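Microcin B17-processing protein McbB (Escherichia coli str. K-12 substr. MG1655, PDB 6GRH) is needed to process the inactive precursor of the peptide antibiotic microcin B17 into its active form. Local coordinates at residues Ile169-Asp181 and Leu229-Ser242. Numbering follows the deposited sequence.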
ATOM      1  N   ILE B 169       6.946  24.567  -0.369  1.00 24.48           N
ATOM      2  CA  ILE B 169       7.255  23.362   0.394  1.00 25.26           C
ATOM      3  C   ILE B 169       6.927  23.728   1.812  1.00 24.79           C
ATOM      4  O   ILE B 169       7.134  24.868   2.202  1.00 25.28           O
ATOM      5  CB  ILE B 169       8.738  22.973   0.272  1.00 26.33           C
ATOM      6  CG1 ILE B 169       8.976  22.461  -1.140  1.00 28.04           C
ATOM      7  CG2 ILE B 169       9.122  21.894   1.292  1.00 26.32           C
ATOM      8  CD1 ILE B 169      10.419  22.386  -1.538  1.00 29.60           C
ATOM      9  N   GLN B 170       6.349  22.788   2.544  1.00 24.00           N
ATOM     10  CA  GLN B 170       6.003  22.983   3.935  1.00 24.41           C
ATOM     11  C   GLN B 170       6.664  21.920   4.753  1.00 24.12           C
ATOM     12  O   GLN B 170       6.628  20.738   4.372  1.00 24.27           O
ATOM     13  CB  GLN B 170       4.495  22.890   4.174  1.00 24.62           C
ATOM     14  CG  GLN B 170       3.622  23.813   3.350  1.00 24.93           C
ATOM     15  CD  GLN B 170       3.382  23.380   1.909  1.00 24.87           C
ATOM     16  OE1 GLN B 170       3.226  24.230   1.040  1.00 25.80           O
ATOM     17  NE2 GLN B 170       3.281  22.097   1.662  1.00 23.58           N
ATOM     18  N   SER B 171       7.202  22.314   5.901  1.00 23.55           N
ATOM     19  CA  SER B 171       7.794  21.359   6.831  1.00 23.36           C
ATOM     20  C   SER B 171       7.343  21.630   8.263  1.00 23.41           C
ATOM     21  O   SER B 171       7.075  22.750   8.648  1.00 23.65           O
ATOM     22  CB  SER B 171       9.325  21.323   6.684  1.00 22.75           C
ATOM     23  OG  SER B 171       9.922  22.539   7.061  1.00 22.98           O
ATOM     24  N   TYR B 172       7.187  20.561   9.026  1.00 23.27           N
ATOM     25  CA  TYR B 172       6.483  20.595  10.312  1.00 23.95           C
ATOM     26  C   TYR B 172       6.675  19.217  10.975  1.00 24.04           C
ATOM     27  O   TYR B 172       7.210  18.288  10.350  1.00 22.73           O
ATOM     28  CB  TYR B 172       4.972  20.933  10.110  1.00 24.18           C
ATOM     29  CG  TYR B 172       4.295  20.021   9.135  1.00 23.47           C
ATOM     30  CD1 TYR B 172       4.373  20.250   7.771  1.00 23.38           C
ATOM     31  CD2 TYR B 172       3.652  18.869   9.568  1.00 23.95           C
ATOM     32  CE1 TYR B 172       3.790  19.395   6.864  1.00 23.33           C
ATOM     33  CE2 TYR B 172       3.072  17.999   8.671  1.00 23.41           C
ATOM     34  CZ  TYR B 172       3.141  18.260   7.331  1.00 23.31           C
ATOM     35  OH  TYR B 172       2.600  17.391   6.445  1.00 23.57           O
ATOM     36  N   TYR B 173       6.244  19.110  12.224  1.00 24.98           N
ATOM     37  CA  TYR B 173       6.440  17.934  13.027  1.00 25.58           C
ATOM     38  C   TYR B 173       5.099  17.309  13.350  1.00 26.39           C
ATOM     39  O   TYR B 173       4.132  17.994  13.591  1.00 26.15           O
ATOM     40  CB  TYR B 173       7.222  18.271  14.288  1.00 26.19           C
ATOM     41  CG  TYR B 173       8.584  18.848  13.971  1.00 25.92           C
ATOM     42  CD1 TYR B 173       9.704  18.027  13.858  1.00 25.46           C
ATOM     43  CD2 TYR B 173       8.745  20.226  13.743  1.00 26.08           C
ATOM     44  CE1 TYR B 173      10.960  18.557  13.553  1.00 25.31           C
ATOM     45  CE2 TYR B 173       9.990  20.770  13.436  1.00 26.23           C
ATOM     46  CZ  TYR B 173      11.103  19.923  13.334  1.00 25.80           C
ATOM     47  OH  TYR B 173      12.327  20.464  13.015  1.00 26.09           O
ATOM     48  N   LEU B 174       5.053  15.986  13.323  1.00 27.16           N
ATOM     49  CA  LEU B 174       3.841  15.253  13.630  1.00 28.55           C
ATOM     50  C   LEU B 174       4.272  14.020  14.373  1.00 29.36           C
ATOM     51  O   LEU B 174       5.043  13.225  13.827  1.00 27.89           O
ATOM     52  CB  LEU B 174       3.077  14.862  12.364  1.00 28.71           C
ATOM     53  CG  LEU B 174       1.861  13.931  12.533  1.00 29.56           C
ATOM     54  CD1 LEU B 174       0.831  14.554  13.440  1.00 30.71           C
ATOM     55  CD2 LEU B 174       1.298  13.614  11.157  1.00 29.28           C
ATOM     56  N   LYS B 175       3.812  13.925  15.619  1.00 30.65           N
ATOM     57  CA  LYS B 175       4.141  12.845  16.545  1.00 33.36           C
ATOM     58  C   LYS B 175       5.658  12.725  16.717  1.00 33.31           C
ATOM     59  O   LYS B 175       6.269  13.657  17.228  1.00 32.93           O
ATOM     60  CB  LYS B 175       3.437  11.555  16.095  1.00 34.84           C
ATOM     61  CG  LYS B 175       1.923  11.705  16.195  1.00 36.64           C
ATOM     62  CD  LYS B 175       1.226  10.368  15.995  1.00 38.95           C
ATOM     63  CE  LYS B 175      -0.270  10.468  16.245  1.00 41.15           C
ATOM     64  NZ  LYS B 175      -0.786   9.157  16.729  1.00 43.30           N
ATOM     65  N   GLU B 176       6.282  11.644  16.245  1.00 33.57           N
ATOM     66  CA  GLU B 176       7.743  11.510  16.340  1.00 33.15           C
ATOM     67  C   GLU B 176       8.421  11.720  14.987  1.00 30.12           C
ATOM     68  O   GLU B 176       9.562  11.282  14.802  1.00 28.74           O
ATOM     69  CB  GLU B 176       8.092  10.134  16.911  1.00 36.57           C
ATOM     70  CG  GLU B 176       7.567   9.930  18.315  1.00 41.48           C
ATOM     71  CD  GLU B 176       7.779   8.523  18.848  1.00 46.55           C
ATOM     72  OE1 GLU B 176       7.639   7.540  18.077  1.00 49.89           O
ATOM     73  OE2 GLU B 176       8.071   8.407  20.061  1.00 51.53           O
ATOM     74  N   SER B 177       7.732  12.357  14.034  1.00 27.81           N
ATOM     75  CA  SER B 177       8.282  12.569  12.712  1.00 26.96           C
ATOM     76  C   SER B 177       8.484  14.026  12.350  1.00 25.67           C
ATOM     77  O   SER B 177       7.778  14.926  12.848  1.00 25.86           O
ATOM     78  CB  SER B 177       7.404  11.933  11.645  1.00 27.42           C
ATOM     79  OG  SER B 177       6.190  12.657  11.504  1.00 28.77           O
ATOM     80  N   PHE B 178       9.440  14.223  11.460  1.00 24.07           N
ATOM     81  CA  PHE B 178       9.619  15.475  10.729  1.00 23.35           C
ATOM     82  C   PHE B 178       9.081  15.212   9.317  1.00 22.78           C
ATOM     83  O   PHE B 178       9.474  14.262   8.647  1.00 22.34           O
ATOM     84  CB  PHE B 178      11.082  15.875  10.740  1.00 22.88           C
ATOM     85  CG  PHE B 178      11.378  17.145   9.985  1.00 22.65           C
ATOM     86  CD1 PHE B 178      10.656  18.296  10.225  1.00 22.79           C
ATOM     87  CD2 PHE B 178      12.362  17.164   9.011  1.00 22.48           C
ATOM     88  CE1 PHE B 178      10.917  19.457   9.519  1.00 22.93           C
ATOM     89  CE2 PHE B 178      12.638  18.321   8.303  1.00 22.17           C
ATOM     90  CZ  PHE B 178      11.910  19.476   8.553  1.00 22.21           C
ATOM     91  N   ARG B 179       8.159  16.048   8.874  1.00 22.99           N
ATOM     92  CA  ARG B 179       7.519  15.915   7.565  1.00 23.17           C
ATOM     93  C   ARG B 179       7.943  17.025   6.637  1.00 22.86           C
ATOM     94  O   ARG B 179       7.903  18.194   7.012  1.00 23.47           O
ATOM     95  CB  ARG B 179       6.001  16.006   7.721  1.00 24.13           C
ATOM     96  CG  ARG B 179       5.422  14.945   8.626  1.00 25.52           C
ATOM     97  CD  ARG B 179       5.449  13.613   7.938  1.00 26.22           C
ATOM     98  NE  ARG B 179       4.896  12.577   8.810  1.00 27.42           N
ATOM     99  CZ  ARG B 179       4.506  11.367   8.412  1.00 28.07           C
ATOM    100  NH1 ARG B 179       4.557  10.997   7.133  1.00 27.89           N
ATOM    101  NH2 ARG B 179       4.023  10.535   9.320  1.00 29.14           N
ATOM    102  N   ILE B 180       8.317  16.672   5.419  1.00 22.41           N
ATOM    103  CA  ILE B 180       8.531  17.658   4.392  1.00 22.55           C
ATOM    104  C   ILE B 180       7.536  17.297   3.297  1.00 22.23           C
ATOM    105  O   ILE B 180       7.623  16.228   2.693  1.00 21.56           O
ATOM    106  CB  ILE B 180       9.965  17.639   3.832  1.00 22.64           C
ATOM    107  CG1 ILE B 180      10.994  17.903   4.947  1.00 22.99           C
ATOM    108  CG2 ILE B 180      10.088  18.648   2.690  1.00 22.68           C
ATOM    109  CD1 ILE B 180      12.411  17.643   4.502  1.00 23.30           C
ATOM    110  N   ASP B 181       6.599  18.198   3.022  1.00 22.12           N
ATOM    111  CA  ASP B 181       5.626  17.931   1.983  1.00 22.09           C
ATOM    112  C   ASP B 181       6.288  17.906   0.615  1.00 21.83           C
ATOM    113  O   ASP B 181       7.374  18.461   0.404  1.00 22.38           O
ATOM    114  CB  ASP B 181       4.497  18.981   1.986  1.00 22.46           C
ATOM    115  CG  ASP B 181       3.624  18.912   3.210  1.00 22.99           C
ATOM    116  OD1 ASP B 181       3.634  17.865   3.932  1.00 22.58           O
ATOM    117  OD2 ASP B 181       2.911  19.937   3.451  1.00 23.65           O
ATOM    118  N   LEU B 229      -1.166  20.212  15.662  1.00 38.50           N
ATOM    119  CA  LEU B 229      -0.693  18.830  15.541  1.00 38.07           C
ATOM    120  C   LEU B 229       0.114  18.431  16.762  1.00 38.52           C
ATOM    121  O   LEU B 229       1.024  19.165  17.137  1.00 39.70           O
ATOM    122  CB  LEU B 229       0.203  18.679  14.317  1.00 37.14           C
ATOM    123  CG  LEU B 229      -0.402  18.955  12.949  1.00 36.72           C
ATOM    124  CD1 LEU B 229       0.682  18.938  11.875  1.00 36.87           C
ATOM    125  CD2 LEU B 229      -1.523  17.973  12.623  1.00 36.60           C
ATOM    126  N   PRO B 230      -0.196  17.268  17.373  1.00 38.46           N
ATOM    127  CA  PRO B 230       0.668  16.791  18.439  1.00 38.72           C
ATOM    128  C   PRO B 230       2.061  16.351  17.890  1.00 36.90           C
ATOM    129  O   PRO B 230       2.173  15.859  16.750  1.00 33.83           O
ATOM    130  CB  PRO B 230      -0.126  15.615  19.041  1.00 39.77           C
ATOM    131  CG  PRO B 230      -0.927  15.097  17.910  1.00 39.84           C
ATOM    132  CD  PRO B 230      -1.234  16.275  17.014  1.00 39.15           C
ATOM    133  N   ALA B 231       3.095  16.581  18.689  1.00 37.08           N
ATOM    134  CA  ALA B 231       4.467  16.220  18.329  1.00 37.39           C
ATOM    135  C   ALA B 231       5.353  16.181  19.541  1.00 38.26           C
ATOM    136  O   ALA B 231       5.035  16.791  20.549  1.00 38.23           O
ATOM    137  CB  ALA B 231       5.057  17.205  17.329  1.00 36.77           C
ATOM    138  N   LEU B 232       6.459  15.443  19.456  0.50 38.44           N
ATOM    139  CA  LEU B 232       7.406  15.372  20.565  0.50 39.82           C
ATOM    140  C   LEU B 232       8.158  16.692  20.643  0.50 39.21           C
ATOM    141  O   LEU B 232       8.341  17.372  19.634  0.50 37.31           O
ATOM    142  CB  LEU B 232       8.394  14.212  20.405  0.50 40.36           C
ATOM    143  CG  LEU B 232       7.951  12.792  20.795  0.50 41.23           C
ATOM    144  CD1 LEU B 232       9.181  11.903  20.868  0.50 42.00           C
ATOM    145  CD2 LEU B 232       7.194  12.733  22.112  0.50 42.76           C
ATOM    146  N   ALA B 233       8.568  17.032  21.860  1.00 40.35           N
ATOM    147  CA  ALA B 233       9.347  18.239  22.152  1.00 40.86           C
ATOM    148  C   ALA B 233      10.717  18.150  21.464  1.00 40.09           C
ATOM    149  O   ALA B 233      11.352  17.107  21.461  1.00 41.30           O
ATOM    150  CB  ALA B 233       9.508  18.420  23.660  1.00 42.67           C
ATOM    151  N   LEU B 234      11.153  19.248  20.873  1.00 38.94           N
ATOM    152  CA  LEU B 234      12.360  19.265  20.089  1.00 38.62           C
ATOM    153  C   LEU B 234      13.548  19.686  20.923  1.00 38.95           C
ATOM    154  O   LEU B 234      13.431  20.582  21.749  1.00 40.54           O
ATOM    155  CB  LEU B 234      12.208  20.203  18.893  1.00 38.09           C
ATOM    156  CG  LEU B 234      11.137  19.804  17.882  1.00 37.95           C
ATOM    157  CD1 LEU B 234      11.063  20.857  16.788  1.00 37.72           C
ATOM    158  CD2 LEU B 234      11.453  18.461  17.264  1.00 37.74           C
ATOM    159  N   GLY B 235      14.682  19.020  20.699  1.00 37.12           N
ATOM    160  CA  GLY B 235      15.958  19.408  21.271  1.00 37.14           C
ATOM    161  C   GLY B 235      16.844  19.905  20.156  1.00 35.68           C
ATOM    162  O   GLY B 235      16.430  19.876  18.971  1.00 33.59           O
ATOM    163  N   GLU B 236      18.062  20.338  20.519  1.00 35.91           N
ATOM    164  CA  GLU B 236      19.048  20.795  19.552  1.00 35.53           C
ATOM    165  C   GLU B 236      19.329  19.740  18.475  1.00 32.83           C
ATOM    166  O   GLU B 236      19.448  20.084  17.299  1.00 31.49           O
ATOM    167  CB  GLU B 236      20.370  21.232  20.212  1.00 38.37           C
ATOM    168  CG  GLU B 236      21.322  21.981  19.264  1.00 40.19           C
ATOM    169  CD  GLU B 236      22.820  22.008  19.649  1.00 43.16           C
ATOM    170  OE1 GLU B 236      23.198  22.322  20.797  1.00 44.74           O
ATOM    171  OE2 GLU B 236      23.662  21.735  18.750  1.00 45.66           O
ATOM    172  N   SER B 237      19.429  18.465  18.845  1.00 31.69           N
ATOM    173  CA  SER B 237      19.796  17.463  17.838  1.00 30.29           C
ATOM    174  C   SER B 237      18.687  17.266  16.792  1.00 28.73           C
ATOM    175  O   SER B 237      18.981  17.111  15.619  1.00 26.81           O
ATOM    176  CB  SER B 237      20.190  16.136  18.481  1.00 30.75           C
ATOM    177  OG  SER B 237      19.043  15.481  18.987  1.00 30.94           O
ATOM    178  N   GLU B 238      17.414  17.290  17.208  1.00 29.31           N
ATOM    179  CA  GLU B 238      16.306  17.172  16.261  1.00 28.87           C
ATOM    180  C   GLU B 238      16.304  18.363  15.283  1.00 27.57           C
ATOM    181  O   GLU B 238      16.102  18.198  14.085  1.00 25.96           O
ATOM    182  CB  GLU B 238      14.951  17.075  16.958  1.00 30.45           C
ATOM    183  CG  GLU B 238      14.665  15.729  17.608  1.00 32.38           C
ATOM    184  CD  GLU B 238      15.359  15.508  18.942  1.00 34.43           C
ATOM    185  OE1 GLU B 238      15.881  16.472  19.557  1.00 36.11           O
ATOM    186  OE2 GLU B 238      15.410  14.333  19.374  1.00 36.13           O
ATOM    187  N   ARG B 239      16.551  19.551  15.813  1.00 27.94           N
ATOM    188  CA  ARG B 239      16.665  20.746  14.961  1.00 28.03           C
ATOM    189  C   ARG B 239      17.809  20.641  13.945  1.00 26.61           C
ATOM    190  O   ARG B 239      17.632  21.014  12.788  1.00 25.25           O
ATOM    191  CB  ARG B 239      16.806  22.022  15.795  1.00 29.15           C
ATOM    192  CG  ARG B 239      15.577  22.351  16.581  1.00 30.86           C
ATOM    193  CD  ARG B 239      15.717  23.625  17.381  1.00 32.88           C
ATOM    194  NE  ARG B 239      14.444  23.891  18.040  1.00 34.18           N
ATOM    195  CZ  ARG B 239      14.159  23.633  19.317  1.00 36.89           C
ATOM    196  NH1 ARG B 239      15.078  23.155  20.178  1.00 39.04           N
ATOM    197  NH2 ARG B 239      12.945  23.894  19.762  1.00 37.67           N
ATOM    198  N   GLY B 240      18.951  20.100  14.378  1.00 27.22           N
ATOM    199  CA  GLY B 240      20.132  19.924  13.489  1.00 27.13           C
ATOM    200  C   GLY B 240      19.884  18.939  12.365  1.00 26.41           C
ATOM    201  O   GLY B 240      20.197  19.196  11.208  1.00 25.43           O
ATOM    202  N   PHE B 241      19.268  17.821  12.717  1.00 26.99           N
ATOM    203  CA  PHE B 241      18.834  16.800  11.756  1.00 26.79           C
ATOM    204  C   PHE B 241      17.880  17.405  10.741  1.00 25.12           C
ATOM    205  O   PHE B 241      18.078  17.261   9.535  1.00 24.30           O
ATOM    206  CB  PHE B 241      18.161  15.671  12.550  1.00 28.58           C
ATOM    207  CG  PHE B 241      17.762  14.468  11.742  1.00 30.18           C
ATOM    208  CD1 PHE B 241      18.692  13.471  11.414  1.00 31.80           C
ATOM    209  CD2 PHE B 241      16.449  14.287  11.372  1.00 31.27           C
ATOM    210  CE1 PHE B 241      18.309  12.324  10.711  1.00 31.76           C
ATOM    211  CE2 PHE B 241      16.057  13.148  10.679  1.00 32.38           C
ATOM    212  CZ  PHE B 241      16.984  12.167  10.340  1.00 31.97           C
ATOM    213  N   SER B 242      16.871  18.115  11.243  1.00 24.67           N
ATOM    214  CA  SER B 242      15.890  18.822  10.391  1.00 23.96           C
ATOM    215  C   SER B 242      16.562  19.819   9.446  1.00 23.58           C
ATOM    216  O   SER B 242      16.265  19.877   8.260  1.00 22.94           O
ATOM    217  CB  SER B 242      14.882  19.571  11.269  1.00 24.49           C
ATOM    218  OG  SER B 242      14.128  18.672  12.082  1.00 25.03           O
TER
HETATM  219  O   HOH W   1       3.526  19.752  15.563  1.00 45.39           O
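The loop before helix 236-254 runs beside the turn of the beta hairpin 169-181, where strands 167-174 and 177-180 of the seven-stranded mixed sheet meet. Lys175, in the type II' turn from Leu174 to Ser177, forms a single beta bridge with Ala231. Lys175 N donates to Pro230 O at 2.8 Å, nearly straight at 172°. Leu232 N returns a bond to Lys175 O at 2.9 Å. Beside this bridge a water lies between two carbonyls, 2.7 Å from Tyr173 O and 3.0 Å from Leu229 O.

Tyr173 makes the largest contribution from the hairpin. Its CG lies anti to the carbonyl carbon (chi1 -60°), and the ring extends to the start of the helix. Leu234 CD1 sits over one face, 3.7 Å from the ring centroid, in a CH-pi contact. Phe178 CD1 lies against the opposite face, toward the rim. At the ring edge, Tyr173 OH and Ser242 OG are 2.7 Å apart. Ser242 OG also hydrogen-bonds to Glu238 O, one helical turn back, and lies over the centre of the Phe178 ring. Ser242 CB makes a CH-pi contact with that same ring.

On the side facing helix 193-204, Leu229 CD1 packs obliquely on the Tyr172 ring, 3.8 Å from CD2. Tyr172 OH hydrogen-bonds to the syn lone pair of Asp181 OD1, which would limit the ring's rotation. At the exposed tip, Leu232 has two conformers. In one of them Glu176 CG lies alongside its CD1, a less certain contact.

Ser242 OG, held to Glu238 O, thus gives the hydroxyl of the buried Tyr173-Phe178 pair a polar partner on the helix. Hairpin and helix are tied by polar as well as apolar contact.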